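Local coordinates for putative OmpA family lipoprotein (Burkholderia cenocepacia, PDB 5LKW) that binds diaminopimelic acid in its OmpA-like domain and probably tethers the outer membrane to peptidoglycan as part of the Tol-Pal system, at residues A[50-55]-A[78-83]. Residues are numbered along the deposited sequence; the frame is centred on the assembly and turned at random.
Sequences VLIQGN and RAMALL
M80 reaches V50 and I52 with its terminal methyl, and these two pairs are the whole of the direct contact: no hydrogen bond crosses, and only 78 Å² is buried in total, counting both segments. Along the M80 side chain, CB points toward the strand but is still 6.0 Å from I52 CD1. M80 CG is no nearer, 6.1 Å from I52 CD1. M80 SD lies 5.7 Å from V50 CG1, beyond ordinary contact. The chain then bends about the CG-SD bond (chi3 -65°), which swings M80 CE toward the strand, 4.1 Å from I52 CD1 and 4.3 Å from V50 CG1. I52 answers with its longer branch: CG1 is anti to the carbonyl carbon (chi1 -64°), and CD1 meets CE as the two side chains, extending from strand and helix, pass alongside with opposed directions. Between them they bridge the 10.8 Å that separates I52 CA from M80 CA, by apolar packing at a buried site. It joins strand and helix of the beta-alpha-beta unit 50-55, 62-82 and 90-96 in the OmpA-like domain. H38 and L42 of helix 32-44 touch M80 and V50 respectively, while A73 and V76, earlier on helix 62-82, pack against I52.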
# COMPACT_ATOMS: atom_id res chain seq x y z
N VAL A 50 -9.02 -5.91 3.46
CA VAL A 50 -7.62 -5.49 3.42
C VAL A 50 -7.59 -4.05 3.89
O VAL A 50 -8.40 -3.23 3.49
CB VAL A 50 -6.99 -5.66 1.99
CG1 VAL A 50 -7.66 -4.75 0.96
CG2 VAL A 50 -5.50 -5.42 1.99
N LEU A 51 -6.65 -3.76 4.78
CA LEU A 51 -6.38 -2.41 5.17
C LEU A 51 -5.20 -1.93 4.36
O LEU A 51 -4.15 -2.55 4.39
CB LEU A 51 -6.01 -2.38 6.65
CG LEU A 51 -5.81 -1.03 7.27
CD1 LEU A 51 -7.14 -0.26 7.45
CD2 LEU A 51 -5.10 -1.27 8.65
N ILE A 52 -5.34 -0.80 3.69
CA ILE A 52 -4.24 -0.29 2.87
C ILE A 52 -3.68 0.93 3.60
O ILE A 52 -4.34 1.93 3.69
CB ILE A 52 -4.73 0.14 1.43
CG1 ILE A 52 -5.28 -1.06 0.61
CG2 ILE A 52 -3.60 0.84 0.62
CD1 ILE A 52 -6.29 -0.53 -0.41
N GLN A 53 -2.46 0.80 4.13
CA GLN A 53 -1.78 1.82 4.95
C GLN A 53 -0.66 2.53 4.14
O GLN A 53 0.32 1.89 3.72
CB GLN A 53 -1.08 1.16 6.14
CG GLN A 53 -1.93 0.25 7.01
CD GLN A 53 -1.21 -0.10 8.29
OE1 GLN A 53 -0.13 -0.69 8.26
NE2 GLN A 53 -1.79 0.27 9.42
N GLY A 54 -0.84 3.83 3.94
CA GLY A 54 0.15 4.73 3.34
C GLY A 54 1.11 5.32 4.37
O GLY A 54 0.70 5.74 5.45
N ASN A 55 2.38 5.32 4.01
CA ASN A 55 3.52 5.74 4.85
C ASN A 55 4.34 6.71 3.97
O ASN A 55 4.22 6.70 2.73
CB ASN A 55 4.38 4.55 5.33
CG ASN A 55 3.60 3.51 6.18
OD1 ASN A 55 3.60 3.61 7.39
ND2 ASN A 55 2.92 2.55 5.54
N ARG A 78 -7.64 2.66 -5.36
CA ARG A 78 -8.16 3.02 -6.67
C ARG A 78 -7.74 2.04 -7.76
O ARG A 78 -8.56 1.60 -8.59
CB ARG A 78 -7.71 4.45 -7.00
CG ARG A 78 -7.69 4.77 -8.48
CD ARG A 78 -7.67 6.28 -8.73
NE ARG A 78 -6.32 6.80 -8.63
CZ ARG A 78 -5.84 7.52 -7.62
NH1 ARG A 78 -6.60 7.84 -6.57
NH2 ARG A 78 -4.57 7.92 -7.66
N ALA A 79 -6.45 1.69 -7.79
CA ALA A 79 -5.95 0.68 -8.74
C ALA A 79 -6.63 -0.65 -8.56
O ALA A 79 -6.83 -1.37 -9.53
CB ALA A 79 -4.42 0.49 -8.60
N MET A 80 -6.95 -1.02 -7.32
CA MET A 80 -7.70 -2.27 -7.14
C MET A 80 -9.21 -2.10 -7.41
O MET A 80 -9.81 -2.96 -8.00
CB MET A 80 -7.40 -2.97 -5.80
CG MET A 80 -5.94 -3.46 -5.70
SD MET A 80 -5.65 -4.70 -4.41
CE MET A 80 -5.99 -3.81 -2.91
N ALA A 81 -9.76 -0.95 -7.03
CA ALA A 81 -11.15 -0.55 -7.40
C ALA A 81 -11.42 -0.72 -8.86
O ALA A 81 -12.38 -1.39 -9.26
CB ALA A 81 -11.41 0.90 -7.01
N LEU A 82 -10.53 -0.13 -9.66
CA LEU A 82 -10.55 -0.24 -11.11
C LEU A 82 -10.52 -1.65 -11.62
O LEU A 82 -11.10 -1.93 -12.68
CB LEU A 82 -9.38 0.54 -11.72
CG LEU A 82 -9.85 1.97 -11.92
CD1 LEU A 82 -8.68 2.88 -12.28
CD2 LEU A 82 -10.96 1.97 -13.01
N LEU A 83 -9.87 -2.55 -10.88
CA LEU A 83 -9.88 -3.97 -11.26
C LEU A 83 -11.10 -4.72 -10.75
O LEU A 83 -11.18 -5.92 -10.86
CB LEU A 83 -8.58 -4.68 -10.88
CG LEU A 83 -7.32 -4.08 -11.51
CD1 LEU A 83 -6.08 -4.50 -10.78
CD2 LEU A 83 -7.18 -4.41 -13.03